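Local coordinates for DUF3845 domain-containing protein (Bacteroides thetaiotaomicron VPI-5482, PDB 3GF6) that is of unknown function, a bacterial lipoprotein with an all-beta fold from a gut Bacteroides, at residues Y112-R117 with S213-Y218; L30-F35 with A73-V78. All coordinates share one frame; numbering follows the deposited sequence.

Contact 1: Y112-R117 with S213-Y218; sequences YAVKLR and SYFELY. With EDO (1,2-ethanediol), chain G; EDO (1,2-ethanediol), chain C.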
# COMPACT_ATOMS: atom_id res chain seq x y z
N TYR A 112 1.11 16.93 9.56
CA TYR A 112 0.65 15.61 9.91
C TYR A 112 1.77 14.67 10.33
O TYR A 112 2.89 14.76 9.83
CB TYR A 112 -0.09 14.98 8.73
CG TYR A 112 -1.40 15.61 8.35
CD1 TYR A 112 -2.55 15.34 9.08
CD2 TYR A 112 -1.50 16.48 7.25
CE1 TYR A 112 -3.80 15.89 8.72
CE2 TYR A 112 -2.71 17.03 6.86
CZ TYR A 112 -3.88 16.74 7.62
OH TYR A 112 -5.09 17.28 7.28
N ALA A 113 1.43 13.73 11.24
CA ALA A 113 2.33 12.65 11.62
C ALA A 113 1.59 11.35 11.43
O ALA A 113 0.39 11.29 11.67
CB ALA A 113 2.79 12.81 13.09
N VAL A 114 2.31 10.32 11.00
CA VAL A 114 1.75 9.01 10.73
C VAL A 114 2.49 7.96 11.55
O VAL A 114 3.72 7.97 11.62
CB VAL A 114 1.83 8.64 9.20
CG1 VAL A 114 1.48 7.18 8.92
CG2 VAL A 114 0.89 9.54 8.39
N LYS A 115 1.74 7.03 12.13
CA LYS A 115 2.29 5.84 12.77
C LYS A 115 1.55 4.67 12.19
O LYS A 115 0.30 4.66 12.20
CB LYS A 115 2.06 5.87 14.29
CG LYS A 115 2.69 7.13 14.97
CD LYS A 115 2.44 7.16 16.46
CE LYS A 115 3.16 8.33 17.14
NZ LYS A 115 4.61 8.14 17.20
N LEU A 116 2.30 3.73 11.63
CA LEU A 116 1.67 2.56 11.05
C LEU A 116 2.49 1.32 11.21
O LEU A 116 3.71 1.37 11.42
CB LEU A 116 1.31 2.80 9.57
CG LEU A 116 2.43 2.96 8.52
CD1 LEU A 116 3.04 1.60 8.12
CD2 LEU A 116 1.91 3.69 7.29
N ARG A 117 1.81 0.18 11.16
CA ARG A 117 2.46 -1.12 11.02
C ARG A 117 1.71 -1.89 9.95
O ARG A 117 0.49 -1.88 9.95
CB ARG A 117 2.48 -1.90 12.34
CG ARG A 117 3.20 -3.25 12.26
CD ARG A 117 3.38 -3.80 13.68
NE ARG A 117 4.05 -5.09 13.70
CZ ARG A 117 4.13 -5.86 14.79
NH1 ARG A 117 3.57 -5.44 15.92
NH2 ARG A 117 4.74 -7.03 14.73
N SER A 213 -1.46 -5.17 12.23
CA SER A 213 -1.44 -4.05 11.32
C SER A 213 -2.37 -2.95 11.85
O SER A 213 -3.45 -3.23 12.36
CB SER A 213 -1.84 -4.47 9.92
OG SER A 213 -1.01 -5.50 9.40
N TYR A 214 -1.91 -1.71 11.73
CA TYR A 214 -2.69 -0.54 12.13
C TYR A 214 -2.19 0.71 11.41
O TYR A 214 -1.06 0.74 10.90
CB TYR A 214 -2.63 -0.29 13.65
CG TYR A 214 -1.35 0.31 14.14
CD1 TYR A 214 -1.19 1.69 14.22
CD2 TYR A 214 -0.29 -0.50 14.53
CE1 TYR A 214 -0.00 2.27 14.66
CE2 TYR A 214 0.89 0.03 15.01
CZ TYR A 214 1.04 1.42 15.05
OH TYR A 214 2.18 1.96 15.53
N PHE A 215 -3.01 1.74 11.44
CA PHE A 215 -2.70 3.00 10.81
C PHE A 215 -3.25 4.11 11.66
O PHE A 215 -4.41 4.07 12.02
CB PHE A 215 -3.38 3.05 9.43
CG PHE A 215 -3.22 4.35 8.74
CD1 PHE A 215 -2.08 4.60 7.98
CD2 PHE A 215 -4.13 5.38 8.93
CE1 PHE A 215 -1.91 5.84 7.37
CE2 PHE A 215 -3.95 6.62 8.34
CZ PHE A 215 -2.85 6.85 7.56
N GLU A 216 -2.42 5.11 11.97
CA GLU A 216 -2.80 6.30 12.74
C GLU A 216 -2.31 7.55 12.06
O GLU A 216 -1.19 7.57 11.56
CB GLU A 216 -2.21 6.30 14.15
CG GLU A 216 -2.67 5.14 14.97
CD GLU A 216 -2.04 5.06 16.35
OE1 GLU A 216 -1.12 5.83 16.67
OE2 GLU A 216 -2.49 4.21 17.13
N LEU A 217 -3.15 8.59 12.10
CA LEU A 217 -2.83 9.89 11.53
C LEU A 217 -3.15 10.99 12.57
O LEU A 217 -4.27 11.07 13.09
CB LEU A 217 -3.64 10.15 10.27
CG LEU A 217 -3.40 11.48 9.54
CD1 LEU A 217 -1.94 11.64 9.05
CD2 LEU A 217 -4.38 11.60 8.35
N TYR A 218 -2.15 11.82 12.85
CA TYR A 218 -2.25 12.94 13.76
C TYR A 218 -2.13 14.26 13.02
O TYR A 218 -1.31 14.38 12.10
CB TYR A 218 -1.14 12.86 14.82
CG TYR A 218 -1.23 11.63 15.68
CD1 TYR A 218 -0.67 10.42 15.27
CD2 TYR A 218 -1.95 11.66 16.88
CE1 TYR A 218 -0.80 9.27 16.06
CE2 TYR A 218 -2.08 10.52 17.66
CZ TYR A 218 -1.50 9.34 17.24
OH TYR A 218 -1.62 8.22 18.02
C1 EDO G . 4.91 2.81 14.07
O1 EDO G . 4.57 1.42 14.15
C2 EDO G . 5.96 3.09 15.14
O2 EDO G . 5.38 3.82 16.22
C1 EDO C . 3.51 -2.77 17.66
O1 EDO C . 2.34 -2.80 16.88
C2 EDO C . 3.34 -1.65 18.62
O2 EDO C . 2.49 -2.21 19.59

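Contact 2: L30-F35 with A73-V78; sequences LVARSF and ADFNGV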
# COMPACT_ATOMS: atom_id res chain seq x y z
N LEU A 30 -5.59 13.09 17.11
CA LEU A 30 -5.75 11.90 16.30
C LEU A 30 -6.92 12.12 15.37
O LEU A 30 -8.03 12.31 15.85
CB LEU A 30 -6.02 10.65 17.16
CG LEU A 30 -6.19 9.31 16.41
CD1 LEU A 30 -4.87 8.77 15.91
CD2 LEU A 30 -6.87 8.24 17.33
N VAL A 31 -6.68 12.11 14.06
CA VAL A 31 -7.76 12.38 13.11
C VAL A 31 -8.19 11.14 12.35
O VAL A 31 -9.26 11.11 11.76
CB VAL A 31 -7.44 13.55 12.14
CG1 VAL A 31 -7.42 14.90 12.96
CG2 VAL A 31 -6.16 13.35 11.34
N ALA A 32 -7.36 10.12 12.36
CA ALA A 32 -7.75 8.83 11.78
C ALA A 32 -6.93 7.72 12.46
O ALA A 32 -5.73 7.89 12.80
CB ALA A 32 -7.58 8.79 10.24
N ARG A 33 -7.61 6.61 12.69
CA ARG A 33 -7.01 5.40 13.24
C ARG A 33 -7.84 4.20 12.84
O ARG A 33 -9.08 4.19 13.01
CB ARG A 33 -6.90 5.48 14.77
CG ARG A 33 -6.55 4.14 15.47
CD ARG A 33 -6.18 4.33 16.94
NE ARG A 33 -5.89 3.03 17.52
CZ ARG A 33 -6.68 2.35 18.35
NH1 ARG A 33 -7.84 2.85 18.76
NH2 ARG A 33 -6.29 1.16 18.78
N SER A 34 -7.14 3.22 12.28
CA SER A 34 -7.70 1.90 12.00
C SER A 34 -6.77 0.82 12.55
O SER A 34 -5.55 1.01 12.62
CB SER A 34 -7.93 1.70 10.49
OG SER A 34 -6.71 1.69 9.76
N PHE A 35 -7.35 -0.31 12.91
CA PHE A 35 -6.62 -1.42 13.49
C PHE A 35 -7.42 -2.71 13.31
O PHE A 35 -8.45 -2.74 12.62
CB PHE A 35 -6.28 -1.14 14.96
CG PHE A 35 -7.47 -0.94 15.84
CD1 PHE A 35 -8.06 0.31 15.92
CD2 PHE A 35 -7.97 -1.99 16.60
CE1 PHE A 35 -9.20 0.51 16.76
CE2 PHE A 35 -9.08 -1.79 17.44
CZ PHE A 35 -9.68 -0.54 17.52
N ALA A 73 -13.59 10.33 12.52
CA ALA A 73 -14.46 10.25 11.35
C ALA A 73 -14.18 8.99 10.54
O ALA A 73 -13.05 8.53 10.48
CB ALA A 73 -14.23 11.47 10.44
N ASP A 74 -15.21 8.47 9.87
CA ASP A 74 -15.00 7.43 8.87
C ASP A 74 -13.96 7.85 7.86
O ASP A 74 -13.90 9.01 7.46
CB ASP A 74 -16.28 7.14 8.11
CG ASP A 74 -17.33 6.44 8.95
OD1 ASP A 74 -17.06 6.05 10.12
OD2 ASP A 74 -18.44 6.26 8.39
N PHE A 75 -13.14 6.89 7.42
CA PHE A 75 -12.15 7.16 6.37
C PHE A 75 -11.94 5.92 5.56
O PHE A 75 -12.28 4.82 5.99
CB PHE A 75 -10.84 7.77 6.92
CG PHE A 75 -9.98 6.83 7.77
CD1 PHE A 75 -10.37 6.42 9.04
CD2 PHE A 75 -8.73 6.39 7.30
CE1 PHE A 75 -9.54 5.60 9.82
CE2 PHE A 75 -7.92 5.54 8.06
CZ PHE A 75 -8.33 5.14 9.31
N ASN A 76 -11.31 6.08 4.39
CA ASN A 76 -11.17 4.96 3.45
C ASN A 76 -10.24 3.87 3.88
O ASN A 76 -10.23 2.83 3.28
CB ASN A 76 -10.71 5.46 2.08
CG ASN A 76 -11.71 6.41 1.43
OD1 ASN A 76 -12.93 6.37 1.70
ND2 ASN A 76 -11.20 7.26 0.53
N GLY A 77 -9.45 4.09 4.92
CA GLY A 77 -8.59 3.07 5.44
C GLY A 77 -9.27 2.05 6.33
O GLY A 77 -8.60 1.19 6.89
N VAL A 78 -10.59 2.17 6.49
CA VAL A 78 -11.38 1.22 7.27
C VAL A 78 -12.09 0.25 6.36
O VAL A 78 -12.84 0.65 5.46
CB VAL A 78 -12.42 1.94 8.16
CG1 VAL A 78 -13.28 0.91 8.97
CG2 VAL A 78 -11.71 2.95 9.06
O HOH W 1 -10.86 9.89 9.73
O HOH W 2 -11.49 12.49 12.45

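Contact 1: Y112-R117 with S213-Y218
The carbonyl oxygen of Lys115 takes the amide N of Glu216 at 2.8 Å, the shortest of six backbone hydrogen bonds between 112-117 and 213-218; the return bond runs from Lys115 N to Glu216 O. Ala113 with Tyr218 and Arg117 with Tyr214 are likewise hydrogen-bonded pairs, each joined by two bonds. Between them, Val114 lies across from Leu217 and Leu116 from Phe215 as non-hydrogen-bonded pairs, where CA-H groups lean on carbonyl oxygens, as Val114 CA does on Glu216 O. The strands are antiparallel neighbours in one sheet of the all-beta fold; the second sheet, through Leu188 and Phe190 of strand 187-198, packs on the Val114 side. There Leu217 CD1 touches Val114 CG2 at 3.6 Å and also meets Tyr112 CD1, while Phe215 CE1 reaches Val114 CG1 at 4.0 Å. On the other face, Tyr214 has its CG wedged between backbone N and carbonyl carbon (chi1 76°), which lays the ring over the neighbouring strand, one face above Arg117 N and CE2 3.7 Å from Arg117 CB. Tyr218 OH donates to Glu216 OE1 at 2.8 Å, from above the carboxylate plane. Lys115 NZ, 6.2 Å from Glu216 OE1, pairs with Asp179, and Arg117 NE with Asp175, both of strand 171-183. Of two ethanediols, probably from the crystallisation liquor, one donates through O1 to Leu116 O beside Tyr214 OH; Arg117 NH1 donates to O1 of the other.

Contact 2: L30-F35 with A73-V78
Segment 30-35, on strand 29-35, runs past the irregular loop 73-78, which closes in a type I beta turn from Phe75 to Val78 with Val78 N bonded to Phe75 O, and no direct backbone hydrogen bond joins the two segments. Phe75 carries the contact. The Ala32 methyl sits squarely over one face of its ring, a CH-pi contact with CB 3.6 Å from the centroid and only 4° off the ring normal. The ring reaches this place because CG stands between the backbone N and the carbonyl carbon (chi1 69°). At its edge CE1 approaches Arg33 O to 3.5 Å, in the ring plane, while CZ rests 3.7 Å from Ser34 CB. With an alanine in place of Phe75, the Ala32 methyl and Ser34 CB are likely to lose their aromatic cover, and a gap would probably open between strand and loop. Ser34, modelled in two conformers, has Asn65 as its stronger partner; a bond from its OG to Gly77 O is weak and doubtful. Near Ala73 the two segments are bridged by water: Val31 O accepts from two waters, at 2.9 and 2.7 Å, of which the first also donates to Ala73 O and the second accepts from Ala73 N. Val31 and Ala32 together face Leu217 in a classic beta bulge. The loop links strands 67-68 and 82-85, one from each sheet; it lies against strand 29-35, whose Val31 and Ala32 also touch Tyr103 of strand 103-104, and Phe75 packs on Ile102 just before that strand.

Strands 29-35 and 203-219 are neighbours in one sheet, so the two contacts adjoin, their centres about 9 Å apart: Leu217 N meets Ala32 O and Leu217 O meets Val31 N, each at 2.8 Å in a probable hydrogen bond. Contact 1 has a buried apolar face, with Val114, Leu116, Phe215 and Leu217, and a partly exposed polar one, with Lys115, Glu216 and Arg117; its paired strands bury 646 Å² between them, side chains included. Contact 2, at 228 Å², is a strand face covered by a more exposed loop, and relies on one aromatic ring and bridging waters. A long, weak ion pair of Glu216 OE2 with Arg33 NE also connects them.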